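Local coordinates for 43.8 kDa insecticidal crystal protein (Bacillus thuringiensis, PDB 4JP0), which forms one component of a binary insecticidal toxin active on western corn rootworm, both proteins of the pair being required for maximal toxicity, at residues Ser99-Ser104 and Asn132-Leu137; Asn106-Thr111 and Leu123-Ser128. All coordinates share one frame; numbering follows the deposited sequence.

Contact 1: Ser99-Ser104 and Asn132-Leu137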
loop_
_atom_site.group_PDB
_atom_site.type_symbol
_atom_site.label_atom_id
_atom_site.label_comp_id
_atom_site.label_asym_id
_atom_site.label_seq_id
_atom_site.Cartn_x
_atom_site.Cartn_y
_atom_site.Cartn_z
ATOM N N SER A 99 23.189 6.141 24.273
ATOM C CA SER A 99 22.955 7.019 23.136
ATOM C C SER A 99 22.704 6.200 21.869
ATOM O O SER A 99 22.350 5.072 21.931
ATOM C CB SER A 99 24.131 7.946 22.971
ATOM O OG SER A 99 24.285 8.784 24.069
ATOM N N TYR A 100 22.913 6.794 20.735
ATOM C CA TYR A 100 22.712 6.096 19.475
ATOM C C TYR A 100 23.752 6.459 18.448
ATOM O O TYR A 100 24.241 7.573 18.421
ATOM C CB TYR A 100 21.378 6.505 18.843
ATOM C CG TYR A 100 20.134 6.093 19.586
ATOM C CD1 TYR A 100 19.478 6.979 20.433
ATOM C CD2 TYR A 100 19.593 4.832 19.419
ATOM C CE1 TYR A 100 18.320 6.620 21.094
ATOM C CE2 TYR A 100 18.422 4.469 20.079
ATOM C CZ TYR A 100 17.794 5.361 20.918
ATOM O OH TYR A 100 16.634 4.981 21.585
ATOM N N VAL A 101 24.056 5.506 17.578
ATOM C CA VAL A 101 24.900 5.761 16.419
ATOM C C VAL A 101 23.940 5.874 15.250
ATOM O O VAL A 101 23.000 5.041 15.124
ATOM C CB VAL A 101 25.881 4.587 16.170
ATOM C CG1 VAL A 101 26.606 4.727 14.793
ATOM C CG2 VAL A 101 26.885 4.500 17.333
ATOM N N ILE A 102 24.118 6.909 14.425
ATOM C CA ILE A 102 23.228 7.123 13.290
ATOM C C ILE A 102 24.040 6.826 12.058
ATOM O O ILE A 102 25.021 7.494 11.763
ATOM C CB ILE A 102 22.624 8.561 13.291
ATOM C CG1 ILE A 102 21.744 8.736 14.532
ATOM C CG2 ILE A 102 21.786 8.766 12.038
ATOM C CD1 ILE A 102 21.331 10.204 14.872
ATOM N N GLN A 103 23.638 5.784 11.347
ATOM C CA GLN A 103 24.451 5.307 10.238
ATOM C C GLN A 103 23.730 5.446 8.890
ATOM O O GLN A 103 22.566 5.044 8.729
ATOM C CB GLN A 103 24.778 3.850 10.491
ATOM C CG GLN A 103 25.609 3.165 9.372
ATOM C CD GLN A 103 26.008 1.761 9.765
ATOM O OE1 GLN A 103 26.656 1.557 10.790
ATOM N NE2 GLN A 103 25.609 0.783 8.954
ATOM N N SER A 104 24.435 6.018 7.927
ATOM C CA SER A 104 23.907 6.130 6.569
ATOM C C SER A 104 23.885 4.754 5.866
ATOM O O SER A 104 24.627 3.823 6.227
ATOM C CB SER A 104 24.776 7.107 5.754
ATOM O OG SER A 104 24.464 7.027 4.359
ATOM N N ASN A 132 31.937 11.783 19.762
ATOM C CA ASN A 132 31.402 12.649 18.712
ATOM C C ASN A 132 30.525 11.913 17.674
ATOM O O ASN A 132 29.861 12.540 16.842
ATOM C CB ASN A 132 32.533 13.417 18.032
ATOM C CG ASN A 132 33.074 14.550 18.936
ATOM O OD1 ASN A 132 32.428 15.592 19.083
ATOM N ND2 ASN A 132 34.215 14.322 19.572
ATOM N N GLN A 133 30.472 10.601 17.782
ATOM C CA GLN A 133 29.637 9.790 16.924
ATOM C C GLN A 133 28.434 9.242 17.713
ATOM O O GLN A 133 27.711 8.381 17.235
ATOM C CB GLN A 133 30.493 8.650 16.335
ATOM C CG GLN A 133 31.531 9.216 15.325
ATOM C CD GLN A 133 32.358 8.132 14.671
ATOM O OE1 GLN A 133 32.482 7.050 15.220
ATOM N NE2 GLN A 133 32.873 8.401 13.468
ATOM N N GLN A 134 28.185 9.792 18.905
ATOM C CA GLN A 134 27.044 9.336 19.691
ATOM C C GLN A 134 25.984 10.461 19.768
ATOM O O GLN A 134 26.323 11.628 19.956
ATOM C CB GLN A 134 27.442 8.928 21.107
ATOM C CG GLN A 134 28.730 8.086 21.242
ATOM C CD GLN A 134 28.663 6.818 20.441
ATOM O OE1 GLN A 134 27.691 6.074 20.554
ATOM N NE2 GLN A 134 29.709 6.546 19.639
ATOM N N TRP A 135 24.713 10.077 19.695
ATOM C CA TRP A 135 23.605 11.018 19.552
ATOM C C TRP A 135 22.441 10.647 20.453
ATOM O O TRP A 135 22.165 9.466 20.680
ATOM C CB TRP A 135 23.115 11.011 18.081
ATOM C CG TRP A 135 24.221 11.368 17.127
ATOM C CD1 TRP A 135 25.135 10.538 16.599
ATOM C CD2 TRP A 135 24.611 12.690 16.746
ATOM N NE1 TRP A 135 26.060 11.235 15.857
ATOM C CE2 TRP A 135 25.762 12.569 15.928
ATOM C CE3 TRP A 135 24.058 13.959 16.948
ATOM C CZ2 TRP A 135 26.390 13.669 15.337
ATOM C CZ3 TRP A 135 24.670 15.066 16.349
ATOM C CH2 TRP A 135 25.837 14.911 15.549
ATOM N N ASN A 136 21.742 11.680 20.928
ATOM C CA ASN A 136 20.592 11.508 21.774
ATOM C C ASN A 136 19.358 11.965 21.053
ATOM O O ASN A 136 19.409 12.957 20.351
ATOM C CB ASN A 136 20.774 12.355 23.021
ATOM C CG ASN A 136 21.945 11.864 23.870
ATOM O OD1 ASN A 136 22.081 10.653 24.128
ATOM N ND2 ASN A 136 22.807 12.779 24.265
ATOM N N LEU A 137 18.251 11.237 21.266
ATOM C CA LEU A 137 16.965 11.598 20.680
ATOM C C LEU A 137 16.025 12.006 21.785
ATOM O O LEU A 137 15.789 11.223 22.749
ATOM C CB LEU A 137 16.392 10.451 19.835
ATOM C CG LEU A 137 16.810 10.516 18.344
ATOM C CD1 LEU A 137 18.268 10.239 18.136
ATOM C CD2 LEU A 137 15.967 9.529 17.509
HETATM O O HOH W 1 26.669 8.190 14.674
#
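The QxW signature of a ricin B-type repeat, here Q133-Q134-W135, is pinned to strand 99-104 by Y100. The evidence is a single antiparallel hydrogen-bonded pair: Y100 N gives its hydrogen to W135 O at 2.8 Å, and W135 N returns one to Y100 O at 2.8 Å. Both bonds lie in the carbonyl planes but are bent, with an N-H...O angle of 131° at Y100 N. The strand axes cross at 111°, consistent with the pairing stopping after one bridge. Beside it, Q134 CA makes a CA-H...O contact with Y100 O (3.5 Å), which also lies in the plane of the indole at its edge, near W135 CD1.

A water takes over where direct pairing ends. It accepts from I102 N at 2.9 Å and lies 2.8 Å from Q133 O, to which it can donate. On the apolar side, I102 places CG1 anti to its carbonyl carbon (chi1 -64°), and the chain runs on extended to bring CD1 to W135 CB at 3.8 Å; the two side chains cross at about a right angle. L137 CD1 meets the Y100 ring obliquely, 4.2 Å from Y100 CD1, and also borders I102 CD1. On the other side of the strand, V101 CG2 rests against Q134 OE1 (3.7 Å), the amide oxygen of a side chain bent at chi2, which also accepts a hydrogen bond from N96 ND2.

Around this crossing, Q133 reaches D125 O and S127 N. I102 packs on I10 of strand 6-12 and on W91, and L137 touches Y8, so the contact is buried between strands 6-12, 91-96 and 109-112.

Contact 2: Asn106-Thr111 and Leu123-Ser128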
loop_
_atom_site.group_PDB
_atom_site.type_symbol
_atom_site.label_atom_id
_atom_site.label_comp_id
_atom_site.label_asym_id
_atom_site.label_seq_id
_atom_site.Cartn_x
_atom_site.Cartn_y
_atom_site.Cartn_z
ATOM N N ASN A 106 25.225 4.226 3.256
ATOM C CA ASN A 106 26.562 4.039 2.723
ATOM C C ASN A 106 27.569 3.478 3.743
ATOM O O ASN A 106 28.745 3.302 3.431
ATOM C CB ASN A 106 27.079 5.320 2.058
ATOM C CG ASN A 106 27.500 6.369 3.039
ATOM O OD1 ASN A 106 27.475 6.162 4.259
ATOM N ND2 ASN A 106 27.892 7.524 2.517
ATOM N N GLY A 107 27.095 3.219 4.958
ATOM C CA GLY A 107 27.910 2.626 5.987
ATOM C C GLY A 107 28.648 3.587 6.918
ATOM O O GLY A 107 29.171 3.162 7.976
ATOM N N LYS A 108 28.739 4.855 6.535
ATOM C CA LYS A 108 29.389 5.856 7.398
ATOM C C LYS A 108 28.416 6.319 8.474
ATOM O O LYS A 108 27.213 6.091 8.348
ATOM C CB LYS A 108 29.878 7.051 6.579
ATOM C CG LYS A 108 30.889 6.598 5.496
ATOM C CD LYS A 108 31.576 7.751 4.764
ATOM C CE LYS A 108 32.002 7.343 3.352
ATOM N NZ LYS A 108 32.827 8.393 2.684
ATOM N N VAL A 109 28.926 7.005 9.497
ATOM C CA VAL A 109 28.075 7.373 10.616
ATOM C C VAL A 109 28.163 8.860 10.875
ATOM O O VAL A 109 29.180 9.497 10.590
ATOM C CB VAL A 109 28.421 6.560 11.909
ATOM C CG1 VAL A 109 28.312 5.018 11.695
ATOM C CG2 VAL A 109 29.857 6.924 12.445
ATOM N N LEU A 110 27.083 9.404 11.431
ATOM C CA LEU A 110 26.986 10.828 11.747
ATOM C C LEU A 110 28.052 11.187 12.782
ATOM O O LEU A 110 28.133 10.562 13.855
ATOM C CB LEU A 110 25.618 11.084 12.369
ATOM C CG LEU A 110 24.997 12.443 12.194
ATOM C CD1 LEU A 110 24.745 12.617 10.674
ATOM C CD2 LEU A 110 23.685 12.584 13.038
ATOM N N THR A 111 28.844 12.209 12.472
ATOM C CA THR A 111 29.962 12.625 13.311
ATOM C C THR A 111 30.041 14.158 13.485
ATOM O O THR A 111 30.060 14.909 12.496
ATOM C CB THR A 111 31.220 12.146 12.620
ATOM O OG1 THR A 111 31.122 10.719 12.418
ATOM C CG2 THR A 111 32.425 12.312 13.496
ATOM N N LEU A 123 29.516 12.757 7.673
ATOM C CA LEU A 123 29.490 11.320 7.771
ATOM C C LEU A 123 30.943 10.918 7.696
ATOM O O LEU A 123 31.694 11.461 6.861
ATOM C CB LEU A 123 28.772 10.697 6.574
ATOM C CG LEU A 123 27.243 10.863 6.628
ATOM C CD1 LEU A 123 26.705 10.278 5.359
ATOM C CD2 LEU A 123 26.713 10.072 7.818
ATOM N N THR A 124 31.361 10.026 8.590
ATOM C CA THR A 124 32.682 9.427 8.448
ATOM C C THR A 124 32.702 8.005 9.000
ATOM O O THR A 124 31.681 7.486 9.460
ATOM C CB THR A 124 33.779 10.296 9.031
ATOM O OG1 THR A 124 35.042 9.802 8.554
ATOM C CG2 THR A 124 33.825 10.131 10.533
ATOM N N ASP A 125 33.840 7.339 8.885
ATOM C CA ASP A 125 33.899 5.947 9.287
ATOM C C ASP A 125 33.746 5.795 10.793
ATOM O O ASP A 125 34.270 6.602 11.558
ATOM C CB ASP A 125 35.204 5.374 8.800
ATOM C CG ASP A 125 35.496 5.822 7.394
ATOM O OD1 ASP A 125 34.870 5.281 6.454
ATOM O OD2 ASP A 125 36.303 6.740 7.134
ATOM N N GLU A 126 33.023 4.759 11.217
ATOM C CA GLU A 126 32.803 4.555 12.640
ATOM C C GLU A 126 34.097 4.153 13.360
ATOM O O GLU A 126 34.881 3.293 12.869
ATOM C CB GLU A 126 31.721 3.500 12.873
ATOM C CG GLU A 126 31.372 3.415 14.357
ATOM C CD GLU A 126 30.177 2.540 14.679
ATOM O OE1 GLU A 126 29.519 2.006 13.762
ATOM O OE2 GLU A 126 29.897 2.389 15.882
ATOM N N SER A 127 34.361 4.790 14.493
ATOM C CA SER A 127 35.544 4.434 15.246
ATOM C C SER A 127 35.141 3.723 16.555
ATOM O O SER A 127 33.973 3.713 16.924
ATOM C CB SER A 127 36.468 5.625 15.490
ATOM O OG SER A 127 35.800 6.596 16.239
ATOM N N SER A 128 36.109 3.157 17.253
ATOM C CA SER A 128 35.829 2.320 18.388
ATOM C C SER A 128 35.053 2.987 19.464
ATOM O O SER A 128 34.028 2.500 19.824
ATOM C CB SER A 128 37.103 1.744 18.975
ATOM O OG SER A 128 37.717 0.972 18.017
HETATM O O HOH W 2 31.656 3.183 9.220
#
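The beta hairpin of strands 109-112 and 121-124 is joined near its open end by V109 and T124, an antiparallel hydrogen-bonded pair. V109 N donates to T124 O at 2.8 Å in a nearly straight bond (172°), and T124 N answers to V109 O at 3.0 Å. That carbonyl has a second grip: T111 OG1, anti to its own carbonyl carbon, donates to it at 2.9 Å from 47° above the carbonyl plane, on the face opposite T124 N. The same placement presses T111 OG1 against T124 CG2 (3.3 Å), and Q133 NE2 donates to this hydroxyl.

L110 and L123, the adjoining non-hydrogen-bonded pair, turn to the other face, where L110 CD1 meets L123 CD2 at 4.3 Å. Beyond the strands, V109 CG2 packs on E126 CA at 3.8 Å, and a water donates to G107 O while accepting from E126 N (2.9 Å). Before the strand, N106 OD1 accepts from K108 N, closing an Asx turn. The end of K108 leads away to a salt bridge with D75, while E126 OE1 lies near V109 CG1 and pairs with K94. L110 and L123 pack on strands 99-104 and 69-73, and V109 also on strand 99-104, consistent with a hairpin of the beta-trefoil, the fold of ricin B-type lectin domains.

In the fold
From the N terminus, the chain runs through strand 99-104, turns, and enters segment 106-111; it then goes round the hairpin end to 123-128 and returns along 132-137. Contact 2 therefore closes the inner loop, spanning 11 residues, and is nested inside the 27-residue loop closed by contact 1. Their centres lie about 10 Å apart, and two probable hydrogen bonds couple them: I102 O and L110 N are 2.8 Å apart, W135 NE1 and L110 O 3.0 Å. L110 is thus held by both partners of contact 1, tying the hairpin to strand 99-104 and to W135 at the start of strand 135-142; all four segments lie in the ricin B-type lectin range.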